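Local coordinates for putative cytochrome P450 hydroxylase (Chondromyces apiculatus DSM 436, PDB 6GMF), which binds heme and probably acts as a cytochrome P450 monooxygenase that oxidises terpenes, at residues A[158-163]-A[233-238]; A[141-146]-A[154-159]; A[22-27]-A[312-317]; A[41-46]-A[332-337]. One frame throughout, in Å; residues are numbered along the deposited sequence.

Contact 1. Residues A[158-163]-A[233-238]. With HEM (protoporphyrin IX containing Fe), chain B.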
# COMPACT_ATOMS: atom_id res chain seq x y z
N ARG A 158 4.26 13.30 12.11
CA ARG A 158 4.19 12.52 13.31
C ARG A 158 2.98 11.59 13.28
O ARG A 158 3.09 10.44 13.61
CB ARG A 158 4.17 13.43 14.54
CG ARG A 158 4.14 12.66 15.85
CD ARG A 158 4.18 13.58 17.06
NE ARG A 158 3.01 14.40 17.28
CZ ARG A 158 2.86 15.68 16.91
NH1 ARG A 158 3.84 16.39 16.35
NH2 ARG A 158 1.67 16.25 17.02
N TRP A 159 1.82 12.11 12.88
CA TRP A 159 0.62 11.32 12.78
C TRP A 159 0.84 10.16 11.81
O TRP A 159 0.56 9.02 12.13
CB TRP A 159 -0.59 12.15 12.36
CG TRP A 159 -0.83 13.36 13.20
CD1 TRP A 159 -0.59 13.48 14.54
CD2 TRP A 159 -1.48 14.58 12.80
NE1 TRP A 159 -0.98 14.72 14.98
CE2 TRP A 159 -1.50 15.42 13.92
CE3 TRP A 159 -1.95 15.07 11.58
CZ2 TRP A 159 -2.04 16.70 13.87
CZ3 TRP A 159 -2.42 16.35 11.52
CH2 TRP A 159 -2.46 17.16 12.65
N SER A 160 1.43 10.47 10.64
CA SER A 160 1.73 9.48 9.61
C SER A 160 2.66 8.41 10.19
O SER A 160 2.41 7.21 10.01
CB SER A 160 2.37 10.15 8.40
OG SER A 160 1.45 10.98 7.73
N ASP A 161 3.74 8.83 10.87
CA ASP A 161 4.70 7.89 11.43
C ASP A 161 4.01 6.97 12.44
O ASP A 161 4.26 5.76 12.49
CB ASP A 161 5.88 8.59 12.10
CG ASP A 161 6.82 9.34 11.17
OD1 ASP A 161 6.83 9.04 9.95
OD2 ASP A 161 7.55 10.21 11.69
N ASP A 162 3.11 7.51 13.25
CA ASP A 162 2.45 6.76 14.30
C ASP A 162 1.42 5.79 13.73
O ASP A 162 1.05 4.81 14.38
CB ASP A 162 1.79 7.69 15.31
CG ASP A 162 2.75 8.39 16.25
OD1 ASP A 162 3.95 8.01 16.29
OD2 ASP A 162 2.30 9.32 16.92
N MET A 163 0.95 6.03 12.51
CA MET A 163 -0.12 5.22 11.94
C MET A 163 0.46 4.08 11.09
O MET A 163 -0.28 3.21 10.68
CB MET A 163 -1.05 6.12 11.11
CG MET A 163 -2.03 6.91 11.97
SD MET A 163 -2.92 8.23 11.05
CE MET A 163 -3.75 9.01 12.42
N ALA A 233 -3.80 3.94 4.14
CA ALA A 233 -3.85 3.10 2.96
C ALA A 233 -2.66 3.39 2.03
O ALA A 233 -2.21 2.47 1.32
CB ALA A 233 -5.16 3.30 2.20
N GLY A 234 -2.18 4.64 2.06
CA GLY A 234 -1.32 5.15 0.99
C GLY A 234 0.15 5.28 1.36
O GLY A 234 1.02 5.23 0.51
N ASN A 235 0.43 5.62 2.61
CA ASN A 235 1.78 5.98 2.98
C ASN A 235 2.68 4.75 3.01
O ASN A 235 3.63 4.66 2.25
CB ASN A 235 1.82 6.74 4.29
CG ASN A 235 1.27 8.15 4.28
OD1 ASN A 235 1.07 8.73 3.22
ND2 ASN A 235 1.10 8.68 5.48
N GLU A 236 2.42 3.81 3.92
CA GLU A 236 3.31 2.69 4.14
C GLU A 236 3.40 1.81 2.87
O GLU A 236 4.44 1.30 2.52
CB GLU A 236 2.79 1.88 5.33
CG GLU A 236 3.78 0.90 5.89
CD GLU A 236 3.29 0.01 7.03
OE1 GLU A 236 2.15 0.19 7.50
OE2 GLU A 236 4.09 -0.87 7.44
N THR A 237 2.28 1.64 2.17
CA THR A 237 2.29 0.81 0.97
C THR A 237 3.14 1.44 -0.15
O THR A 237 3.90 0.73 -0.80
CB THR A 237 0.88 0.60 0.45
OG1 THR A 237 0.33 1.90 0.35
CG2 THR A 237 0.12 -0.35 1.35
N THR A 238 2.98 2.72 -0.35
CA THR A 238 3.76 3.39 -1.46
C THR A 238 5.24 3.42 -1.10
O THR A 238 6.08 3.18 -1.96
CB THR A 238 3.22 4.77 -1.80
OG1 THR A 238 1.84 4.66 -2.11
CG2 THR A 238 3.94 5.38 -2.98
CHA HEM B . -7.44 -0.47 -1.35
CHB HEM B . -3.06 -1.97 -2.21
CHC HEM B . -1.59 2.64 -2.37
CHD HEM B . -5.92 4.12 -1.12
C1A HEM B . -6.37 -1.28 -1.62
C2A HEM B . -6.52 -2.69 -1.78
C3A HEM B . -5.25 -3.12 -2.00
C4A HEM B . -4.40 -1.99 -2.00
CMA HEM B . -4.75 -4.54 -2.17
CAA HEM B . -7.75 -3.54 -1.72
CBA HEM B . -8.19 -3.88 -0.27
CGA HEM B . -9.35 -4.85 -0.21
O1A HEM B . -9.78 -5.39 -1.26
O2A HEM B . -9.73 -5.14 0.97
C1B HEM B . -2.23 -0.85 -2.32
C2B HEM B . -0.83 -0.86 -2.66
C3B HEM B . -0.39 0.42 -2.70
C4B HEM B . -1.56 1.25 -2.40
CMB HEM B . -0.10 -2.12 -2.89
CAB HEM B . 0.96 1.00 -3.06
CBB HEM B . 1.79 0.30 -3.77
C1C HEM B . -2.62 3.48 -2.10
C2C HEM B . -2.50 4.91 -2.06
C3C HEM B . -3.78 5.30 -1.70
C4C HEM B . -4.59 4.16 -1.48
CMC HEM B . -1.34 5.73 -2.52
CAC HEM B . -4.33 6.65 -1.53
CBC HEM B . -3.62 7.75 -1.47
C1D HEM B . -6.66 2.97 -1.05
C2D HEM B . -8.10 2.98 -0.65
C3D HEM B . -8.53 1.70 -0.73
C4D HEM B . -7.37 0.92 -1.17
CMD HEM B . -8.82 4.26 -0.28
CAD HEM B . -9.91 1.21 -0.42
CBD HEM B . -10.86 1.06 -1.62
CGD HEM B . -12.19 0.45 -1.25
O1D HEM B . -13.12 0.64 -2.06
O2D HEM B . -12.32 -0.23 -0.21
NA HEM B . -5.06 -0.85 -1.76
NB HEM B . -2.59 0.43 -2.20
NC HEM B . -3.86 3.03 -1.71
ND HEM B . -6.27 1.67 -1.29
FE HEM B . -4.50 1.07 -1.84
O HOH W 1 1.89 6.47 7.55
O HOH W 2 -4.06 0.76 0.34
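The amide of Asn235 meets Ser160 at its nitrogen end, ND2 lying 3.2 Å from Ser160 OG, while the oxygen end rests on Ile142. On the far side of helix 220-251 the flat group is the heme. Gly234 packs over the face that carries the iron-bound water, its CA 3.3 Å from HEM C2C, and Ala233 and Thr237 lie over the same face; Thr238 OG1 sits at the rim and donates to Gly234 O over 2.8 Å, in the carbonyl plane, sharing that acceptor with Thr238 N. Back at the helix crossing, Ser160 OG is held by Phe156 O in its own helix, and a water joins the segments by donating to Ser160 O and accepting from Asn235 ND2.

The 233-238 helix is kinked: the backbone nitrogens of Glu236 and Thr237 lack bonds to the preceding turn. With chi1 at 51°, Thr237 OG1 turns back on Ala233 O and donates to it over 2.8 Å. That carbonyl also accepts from the iron-bound water, consistent with the I-helix groove where P450s activate oxygen. A valine in place of Thr237 would probably leave Ala233 O without its hydroxyl donor and loosen the kinked turn.

Helix 153-163 thus lies across the back of helix 220-251, away from the heme; helix 177-198 packs on Trp159 and Met163, and helix 136-145 touches both partners.

Contact 2. Residues A[141-146]-A[154-159]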
# COMPACT_ATOMS: atom_id res chain seq x y z
N VAL A 141 3.33 14.12 -0.46
CA VAL A 141 2.35 14.23 -1.52
C VAL A 141 0.93 14.23 -0.95
O VAL A 141 0.15 15.13 -1.27
CB VAL A 141 2.49 13.11 -2.55
CG1 VAL A 141 1.32 13.15 -3.52
CG2 VAL A 141 3.82 13.25 -3.25
N ILE A 142 0.64 13.33 -0.00
CA ILE A 142 -0.73 13.26 0.54
C ILE A 142 -1.05 14.48 1.40
O ILE A 142 -2.19 14.97 1.36
CB ILE A 142 -1.09 11.92 1.22
CG1 ILE A 142 -2.59 11.62 1.14
CG2 ILE A 142 -0.59 11.86 2.66
CD1 ILE A 142 -3.10 11.42 -0.28
N ALA A 143 -0.08 14.97 2.18
CA ALA A 143 -0.32 16.21 2.94
C ALA A 143 -0.62 17.38 1.98
O ALA A 143 -1.49 18.19 2.22
CB ALA A 143 0.87 16.47 3.83
N GLU A 144 0.07 17.45 0.85
CA GLU A 144 -0.22 18.56 -0.09
C GLU A 144 -1.61 18.36 -0.68
O GLU A 144 -2.37 19.35 -0.82
CB GLU A 144 0.87 18.66 -1.15
CG GLU A 144 2.11 19.23 -0.50
CD GLU A 144 3.25 19.62 -1.41
OE1 GLU A 144 3.04 19.69 -2.67
OE2 GLU A 144 4.35 19.84 -0.83
N MET A 145 -1.96 17.12 -1.03
CA MET A 145 -3.28 16.85 -1.61
C MET A 145 -4.39 17.19 -0.63
O MET A 145 -5.45 17.74 -1.02
CB MET A 145 -3.41 15.39 -2.02
CG MET A 145 -2.67 15.10 -3.27
SD MET A 145 -2.98 13.39 -3.77
CE MET A 145 -4.76 13.31 -3.79
N LEU A 146 -4.15 16.93 0.65
CA LEU A 146 -5.13 17.26 1.68
C LEU A 146 -5.11 18.73 2.15
O LEU A 146 -5.87 19.10 3.05
CB LEU A 146 -4.87 16.35 2.87
CG LEU A 146 -5.29 14.90 2.67
CD1 LEU A 146 -4.72 14.04 3.78
CD2 LEU A 146 -6.81 14.77 2.61
N ALA A 154 4.76 19.12 10.13
CA ALA A 154 5.53 18.25 11.05
C ALA A 154 4.60 17.43 11.96
O ALA A 154 4.84 16.26 12.18
CB ALA A 154 6.50 19.09 11.81
N ASP A 155 3.49 18.02 12.41
CA ASP A 155 2.46 17.26 13.10
C ASP A 155 1.93 16.15 12.18
O ASP A 155 1.79 15.04 12.58
CB ASP A 155 1.26 18.10 13.55
CG ASP A 155 1.48 19.02 14.72
OD1 ASP A 155 2.42 18.73 15.55
OD2 ASP A 155 0.71 20.00 14.81
N PHE A 156 1.75 16.47 10.89
CA PHE A 156 1.20 15.48 9.95
C PHE A 156 2.18 14.31 9.79
O PHE A 156 1.79 13.14 9.70
CB PHE A 156 0.92 16.12 8.60
CG PHE A 156 0.15 15.23 7.65
CD1 PHE A 156 0.83 14.36 6.81
CD2 PHE A 156 -1.23 15.24 7.59
CE1 PHE A 156 0.16 13.59 5.87
CE2 PHE A 156 -1.90 14.41 6.70
CZ PHE A 156 -1.20 13.58 5.85
N LYS A 157 3.47 14.63 9.72
CA LYS A 157 4.51 13.60 9.70
C LYS A 157 4.41 12.70 10.93
O LYS A 157 4.49 11.51 10.79
CB LYS A 157 5.91 14.20 9.56
CG LYS A 157 7.04 13.19 9.70
CD LYS A 157 8.40 13.81 9.49
CE LYS A 157 9.63 12.95 9.77
NZ LYS A 157 9.46 12.02 10.91
N ARG A 158 4.26 13.30 12.11
CA ARG A 158 4.19 12.52 13.31
C ARG A 158 2.98 11.59 13.28
O ARG A 158 3.09 10.44 13.61
CB ARG A 158 4.17 13.43 14.54
CG ARG A 158 4.14 12.66 15.85
CD ARG A 158 4.18 13.58 17.06
NE ARG A 158 3.01 14.40 17.28
CZ ARG A 158 2.86 15.68 16.91
NH1 ARG A 158 3.84 16.39 16.35
NH2 ARG A 158 1.67 16.25 17.02
N TRP A 159 1.82 12.11 12.88
CA TRP A 159 0.62 11.32 12.78
C TRP A 159 0.84 10.16 11.81
O TRP A 159 0.56 9.02 12.13
CB TRP A 159 -0.59 12.15 12.36
CG TRP A 159 -0.83 13.36 13.20
CD1 TRP A 159 -0.59 13.48 14.54
CD2 TRP A 159 -1.48 14.58 12.80
NE1 TRP A 159 -0.98 14.72 14.98
CE2 TRP A 159 -1.50 15.42 13.92
CE3 TRP A 159 -1.95 15.07 11.58
CZ2 TRP A 159 -2.04 16.70 13.87
CZ3 TRP A 159 -2.42 16.35 11.52
CH2 TRP A 159 -2.46 17.16 12.65
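On the side of its helix turned from the Phe156–Ala143 contact, Asp155 OD1 is gripped by two nitrogens of Arg158. NH1 reaches it over 2.9 Å on the anti side, close to the carboxylate plane, whereas NH2, 3.0 Å from the same Asp155 OD1, comes in from well above that plane. Arg158 NH2 also pairs with Glu184 and Asp155 OD2 with Arg152, so a chain of salt bridges runs along this outer surface.

The inner surface is apolar and centres on one ring. Phe156 has CG anti to its backbone N (chi1 -171°), which swings the phenyl toward helix 136-145. Ala143 CB lies over one face, 3.8 Å from the ring centroid and 22° off the normal, a CH-pi contact. Ile142 CG2 instead meets the ring at its edge, 3.7 Å from Phe156 CZ.

These are the successive E and F helices of the P450 fold, joined by a short loop from which Val148 also touches Ala143 and Phe156. Leu146 adds CD1 obliquely at 4.1 Å from Phe156 CE2. Replacing Phe156 by an alanine would probably open a gap between Ala143, Ile142 and Leu146 and take away the CH-pi contact. Leu231 of helix 220-251 and Phe189 of helix 177-198 pack against the same ring, and Ile142, on the heme side, touches the cofactor itself.

Contact 3. Residues A[22-27]-A[312-317]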
# COMPACT_ATOMS: atom_id res chain seq x y z
N GLU A 22 4.84 -23.66 -0.62
CA GLU A 22 4.51 -24.90 0.05
C GLU A 22 2.99 -24.98 0.23
O GLU A 22 2.39 -26.03 -0.04
CB GLU A 22 5.26 -25.03 1.37
CG GLU A 22 5.03 -26.37 2.06
CD GLU A 22 5.59 -27.62 1.39
OE1 GLU A 22 5.88 -27.61 0.15
OE2 GLU A 22 5.68 -28.63 2.11
N LEU A 23 2.38 -23.86 0.61
CA LEU A 23 0.93 -23.81 0.79
C LEU A 23 0.23 -24.12 -0.54
O LEU A 23 -0.68 -24.95 -0.58
CB LEU A 23 0.51 -22.43 1.30
CG LEU A 23 -1.00 -22.19 1.35
CD1 LEU A 23 -1.66 -23.19 2.31
CD2 LEU A 23 -1.30 -20.78 1.77
N ARG A 24 0.62 -23.43 -1.62
CA ARG A 24 -0.03 -23.64 -2.88
C ARG A 24 0.05 -25.12 -3.28
O ARG A 24 -0.90 -25.63 -3.86
CB ARG A 24 0.50 -22.74 -4.00
CG ARG A 24 0.30 -21.25 -3.76
CD ARG A 24 0.60 -20.48 -5.03
NE ARG A 24 1.96 -20.68 -5.50
CZ ARG A 24 3.04 -20.09 -5.01
NH1 ARG A 24 2.97 -19.10 -4.13
NH2 ARG A 24 4.23 -20.53 -5.40
N ARG A 25 1.20 -25.76 -3.01
CA ARG A 25 1.46 -27.18 -3.40
C ARG A 25 0.56 -28.12 -2.59
O ARG A 25 0.16 -29.14 -3.09
CB ARG A 25 2.93 -27.57 -3.16
CG ARG A 25 3.79 -27.63 -4.41
CD ARG A 25 5.28 -27.79 -4.13
N THR A 26 0.23 -27.73 -1.37
CA THR A 26 -0.37 -28.60 -0.34
C THR A 26 -1.90 -28.48 -0.28
O THR A 26 -2.58 -29.50 -0.24
CB THR A 26 0.17 -28.25 1.05
OG1 THR A 26 1.58 -28.40 1.01
CG2 THR A 26 -0.43 -29.10 2.15
N SER A 27 -2.42 -27.25 -0.25
CA SER A 27 -3.83 -27.05 0.02
C SER A 27 -4.30 -25.68 -0.47
O SER A 27 -3.52 -24.71 -0.47
CB SER A 27 -4.09 -27.20 1.50
OG SER A 27 -5.46 -26.96 1.77
N ASN A 312 0.54 -13.68 -6.72
CA ASN A 312 1.44 -12.97 -7.67
C ASN A 312 2.69 -13.79 -7.94
O ASN A 312 3.43 -13.50 -8.88
CB ASN A 312 1.78 -11.57 -7.16
CG ASN A 312 0.60 -10.64 -7.25
OD1 ASN A 312 -0.32 -10.92 -8.01
ND2 ASN A 312 0.66 -9.52 -6.53
N ARG A 313 2.97 -14.80 -7.12
CA ARG A 313 4.08 -15.71 -7.39
C ARG A 313 3.62 -17.13 -7.73
O ARG A 313 4.37 -18.09 -7.55
CB ARG A 313 5.03 -15.64 -6.21
CG ARG A 313 5.81 -14.34 -6.20
CD ARG A 313 7.26 -14.66 -6.02
NE ARG A 313 8.03 -13.56 -5.56
CZ ARG A 313 9.23 -13.69 -5.02
NH1 ARG A 313 9.79 -14.91 -4.92
NH2 ARG A 313 9.84 -12.64 -4.57
N ASP A 314 2.43 -17.25 -8.29
CA ASP A 314 1.86 -18.54 -8.59
C ASP A 314 2.28 -18.88 -10.01
O ASP A 314 1.85 -18.17 -10.92
CB ASP A 314 0.35 -18.51 -8.38
CG ASP A 314 -0.34 -19.84 -8.60
OD1 ASP A 314 0.31 -20.74 -9.19
OD2 ASP A 314 -1.53 -19.96 -8.17
N GLU A 315 3.02 -19.99 -10.16
CA GLU A 315 3.51 -20.48 -11.45
C GLU A 315 2.37 -20.73 -12.44
O GLU A 315 2.59 -20.60 -13.67
CB GLU A 315 4.33 -21.76 -11.24
N SER A 316 1.17 -21.04 -11.93
CA SER A 316 -0.07 -21.21 -12.73
C SER A 316 -0.32 -20.02 -13.63
O SER A 316 -0.91 -20.14 -14.69
CB SER A 316 -1.31 -21.34 -11.85
OG SER A 316 -1.30 -22.57 -11.17
N ARG A 317 -0.03 -18.83 -13.08
CA ARG A 317 -0.38 -17.56 -13.69
C ARG A 317 0.85 -16.84 -14.24
O ARG A 317 0.76 -16.19 -15.26
CB ARG A 317 -1.08 -16.66 -12.65
CG ARG A 317 -1.64 -15.37 -13.21
CD ARG A 317 -2.73 -15.56 -14.25
NE ARG A 317 -3.19 -14.30 -14.81
CZ ARG A 317 -2.50 -13.55 -15.65
NH1 ARG A 317 -1.23 -13.83 -15.88
NH2 ARG A 317 -3.08 -12.52 -16.25
O HOH W 3 6.65 -18.89 -6.13
O HOH W 4 4.08 -21.80 -8.20
O HOH W 5 1.39 -22.94 -7.38
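Arg24 lays its side chain along Asp314; the guanidinium is packed on one face, and CD rests on the carboxylate carbon. Arg313 O stands 3.2 Å above the guanidinium plane toward the rim, with Asp314 CA beside it over the same face. Although Arg24 NH2 comes within 3.3 Å of Arg313 O, the carbonyl sits over the flat group and not in line with an N-H, so this is packing of a partial negative charge on a cation. Lower down, Arg24 CD lies 3.7 Å from Asp314 CG, the two side chains running past each other in opposite directions with the guanidinium and carboxylate planes 28° apart. The bend at chi3 (-59°) is what turns the guanidinium over the 313-314 peptide.

The other half of the contact is wet. Arg24 NE and Asp314 OD1 are 4.0 Å apart; their charges probably attract, but OD1 lies well out of the guanidinium plane and no N-H points at it. A water bridges them, accepting from NE and donating to OD1. A second water accepts from both Arg24 NH2 and Glu315 N, and a third, weakly held by NH2, donates to Arg313 O. Asp314 OD1 also receives Ser316 N at 2.9 Å, closing an Asx turn.

Arg24 joins helix 16-26 to its neighbours at both ends of the residue: NH1 goes on to Ser310 in helix 308-312, and the backbone O binds Arg42 just ahead of helix 43-51. The loop after helix 308-312 probably has its own tie to helix 43-51, through Asp314 and the amide of Tyr43.

Contact 4. Residues A[41-46]-A[332-337]. With HEM (protoporphyrin IX containing Fe), chain B.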
# COMPACT_ATOMS: atom_id res chain seq x y z
N GLY A 41 -3.88 -19.18 -1.01
CA GLY A 41 -2.62 -18.91 -1.72
C GLY A 41 -2.64 -19.01 -3.23
O GLY A 41 -1.79 -18.38 -3.86
N ARG A 42 -3.54 -19.81 -3.82
CA ARG A 42 -3.52 -20.01 -5.30
C ARG A 42 -4.18 -18.83 -5.99
O ARG A 42 -5.22 -18.37 -5.56
CB ARG A 42 -4.18 -21.33 -5.67
CG ARG A 42 -3.49 -22.53 -5.03
CD ARG A 42 -4.29 -23.83 -5.12
NE ARG A 42 -3.57 -24.93 -4.52
CZ ARG A 42 -4.15 -26.07 -4.18
NH1 ARG A 42 -5.43 -26.23 -4.48
NH2 ARG A 42 -3.46 -26.99 -3.52
N TYR A 43 -3.60 -18.38 -7.12
CA TYR A 43 -4.10 -17.27 -7.91
C TYR A 43 -5.61 -17.37 -8.19
O TYR A 43 -6.36 -16.41 -7.93
CB TYR A 43 -3.30 -17.13 -9.22
CG TYR A 43 -3.74 -15.93 -10.02
CD1 TYR A 43 -4.87 -15.97 -10.83
CD2 TYR A 43 -3.06 -14.72 -9.92
CE1 TYR A 43 -5.30 -14.86 -11.53
CE2 TYR A 43 -3.47 -13.60 -10.63
CZ TYR A 43 -4.61 -13.66 -11.43
OH TYR A 43 -5.01 -12.55 -12.09
N GLN A 44 -6.08 -18.51 -8.72
CA GLN A 44 -7.50 -18.59 -9.12
C GLN A 44 -8.41 -18.48 -7.88
O GLN A 44 -9.53 -17.93 -7.95
CB GLN A 44 -7.75 -19.91 -9.84
CG GLN A 44 -7.09 -19.99 -11.21
CD GLN A 44 -7.60 -18.93 -12.16
OE1 GLN A 44 -8.81 -18.71 -12.28
NE2 GLN A 44 -6.69 -18.25 -12.86
N ASP A 45 -7.92 -18.99 -6.78
CA ASP A 45 -8.71 -19.01 -5.55
C ASP A 45 -8.73 -17.61 -4.94
O ASP A 45 -9.76 -17.17 -4.47
CB ASP A 45 -8.16 -20.02 -4.57
CG ASP A 45 -8.28 -21.45 -5.03
OD1 ASP A 45 -9.17 -21.71 -5.89
OD2 ASP A 45 -7.47 -22.29 -4.54
N VAL A 46 -7.57 -16.94 -4.88
CA VAL A 46 -7.53 -15.55 -4.39
C VAL A 46 -8.49 -14.69 -5.22
O VAL A 46 -9.27 -13.93 -4.69
CB VAL A 46 -6.09 -15.01 -4.37
CG1 VAL A 46 -6.11 -13.54 -4.04
CG2 VAL A 46 -5.21 -15.78 -3.37
N GLY A 332 -2.45 -8.81 -14.89
CA GLY A 332 -3.26 -9.66 -14.05
C GLY A 332 -2.70 -9.84 -12.65
O GLY A 332 -3.33 -10.52 -11.83
N HIS A 333 -1.57 -9.20 -12.30
CA HIS A 333 -1.17 -9.24 -10.87
C HIS A 333 -2.24 -8.61 -9.97
O HIS A 333 -3.04 -7.77 -10.40
CB HIS A 333 0.18 -8.61 -10.59
CG HIS A 333 0.17 -7.12 -10.62
ND1 HIS A 333 -0.41 -6.35 -9.61
CD2 HIS A 333 0.65 -6.28 -11.56
CE1 HIS A 333 -0.28 -5.08 -9.91
NE2 HIS A 333 0.41 -5.00 -11.13
N LEU A 334 -2.30 -9.07 -8.71
CA LEU A 334 -3.35 -8.67 -7.76
C LEU A 334 -2.81 -7.75 -6.63
O LEU A 334 -3.39 -7.65 -5.56
CB LEU A 334 -3.91 -9.94 -7.14
CG LEU A 334 -4.53 -10.92 -8.13
CD1 LEU A 334 -5.15 -12.10 -7.37
CD2 LEU A 334 -5.60 -10.22 -8.95
N ALA A 335 -1.69 -7.06 -6.85
CA ALA A 335 -1.07 -6.21 -5.83
C ALA A 335 -2.04 -5.12 -5.35
O ALA A 335 -1.89 -4.68 -4.21
CB ALA A 335 0.22 -5.62 -6.27
N PHE A 336 -2.95 -4.63 -6.22
CA PHE A 336 -3.89 -3.59 -5.88
C PHE A 336 -5.27 -4.15 -5.55
O PHE A 336 -6.24 -3.40 -5.48
CB PHE A 336 -3.95 -2.58 -7.04
CG PHE A 336 -2.75 -1.68 -7.15
CD1 PHE A 336 -2.34 -0.91 -6.08
CD2 PHE A 336 -2.01 -1.59 -8.32
CE1 PHE A 336 -1.28 -0.05 -6.14
CE2 PHE A 336 -0.92 -0.74 -8.39
CZ PHE A 336 -0.56 0.05 -7.32
N GLY A 337 -5.37 -5.47 -5.37
CA GLY A 337 -6.61 -6.15 -5.24
C GLY A 337 -7.33 -6.30 -6.57
O GLY A 337 -6.71 -6.37 -7.63
CHA HEM B . -7.44 -0.47 -1.35
CHB HEM B . -3.06 -1.97 -2.21
CHC HEM B . -1.59 2.64 -2.37
CHD HEM B . -5.92 4.12 -1.12
C1A HEM B . -6.37 -1.28 -1.62
C2A HEM B . -6.52 -2.69 -1.78
C3A HEM B . -5.25 -3.12 -2.00
C4A HEM B . -4.40 -1.99 -2.00
CMA HEM B . -4.75 -4.54 -2.17
CAA HEM B . -7.75 -3.54 -1.72
CBA HEM B . -8.19 -3.88 -0.27
CGA HEM B . -9.35 -4.85 -0.21
O1A HEM B . -9.78 -5.39 -1.26
O2A HEM B . -9.73 -5.14 0.97
C1B HEM B . -2.23 -0.85 -2.32
C2B HEM B . -0.83 -0.86 -2.66
C3B HEM B . -0.39 0.42 -2.70
C4B HEM B . -1.56 1.25 -2.40
CMB HEM B . -0.10 -2.12 -2.89
CAB HEM B . 0.96 1.00 -3.06
CBB HEM B . 1.79 0.30 -3.77
C1C HEM B . -2.62 3.48 -2.10
C2C HEM B . -2.50 4.91 -2.06
C3C HEM B . -3.78 5.30 -1.70
C4C HEM B . -4.59 4.16 -1.48
CMC HEM B . -1.34 5.73 -2.52
CAC HEM B . -4.33 6.65 -1.53
CBC HEM B . -3.62 7.75 -1.47
C1D HEM B . -6.66 2.97 -1.05
C2D HEM B . -8.10 2.98 -0.65
C3D HEM B . -8.53 1.70 -0.73
C4D HEM B . -7.37 0.92 -1.17
CMD HEM B . -8.82 4.26 -0.28
CAD HEM B . -9.91 1.21 -0.42
CBD HEM B . -10.86 1.06 -1.62
CGD HEM B . -12.19 0.45 -1.25
O1D HEM B . -13.12 0.64 -2.06
O2D HEM B . -12.32 -0.23 -0.21
NA HEM B . -5.06 -0.85 -1.76
NB HEM B . -2.59 0.43 -2.20
NC HEM B . -3.86 3.03 -1.71
ND HEM B . -6.27 1.67 -1.29
FE HEM B . -4.50 1.07 -1.84
O HOH W 2 -4.06 0.76 0.34
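Tyr43 reaches across to Gly332 and Leu334 from the first turn of helix 43-51. Its CB points neither at them nor away, and CG sits anti to the backbone N (chi1 -176°), carrying the ring out to the loop. Along the ring, CE2 is the first carbon to touch, 3.8 Å from Leu334 CG, which lies oblique to it; the same CE2 and then CZ skirt Gly332 O. At the tip, Tyr43 OH donates to Gly332 O over 2.6 Å, Gly332 O lying near the ring plane, at its edge. The C=O...donor angle is 133°, with the donor tilted 20° from the carbonyl plane. A CB on Gly332 would lie 3.4 Å from Tyr43 OH, and at that residue's backbone angles would also jam against the preceding carbonyl.

Leu334 has a second partner: its CD1 lies 3.8 Å from Val46 CG1, one turn along the helix. Leu334 also opens a type I turn that ends at Gly337 and delivers Phe336 and Gly337 under the heme on the face opposite the iron-bound water. At the start of the turn His333 ND1 accepts Ala335 N, and the imidazole bridges that amide and Glu271. This begins the P450 heme-binding loop, which runs on to the axial Cys343. Gly337 N is 3.4 Å from the methyl HEM CMA, and the Phe336 edge meets the pyrrole carbon HEM C3B.

Across the contact itself the polar link is a single short phenol-to-carbonyl hydrogen bond, which, beside the apolar packing of Leu334 and Val46, probably fixes the position of the Tyr43 ring against the loop.

In the fold
The four contacts fall into two pairs toward two ends of the molecule, with the heme between contacts 1 and 4. Contacts 1 and 2 share helix 153-163, have centres 9 Å apart and touch where Asn235 OD1 meets Ile142 CG2 at 3.6 Å. Contacts 3 and 4, with centres 11 Å apart, are probably joined by two hydrogen bonds, Tyr43 N to Asp314 OD2 and Leu334 N to Asn312 OD1, each 2.8 Å. Contact 2 lies across the chain's centre from both 3 and 4. Contacts 1 and 4 come within about 7 Å at their nearest atoms without touching: 233-238 lines the distal face of the heme, and the 335-337 end of 332-337 its proximal one.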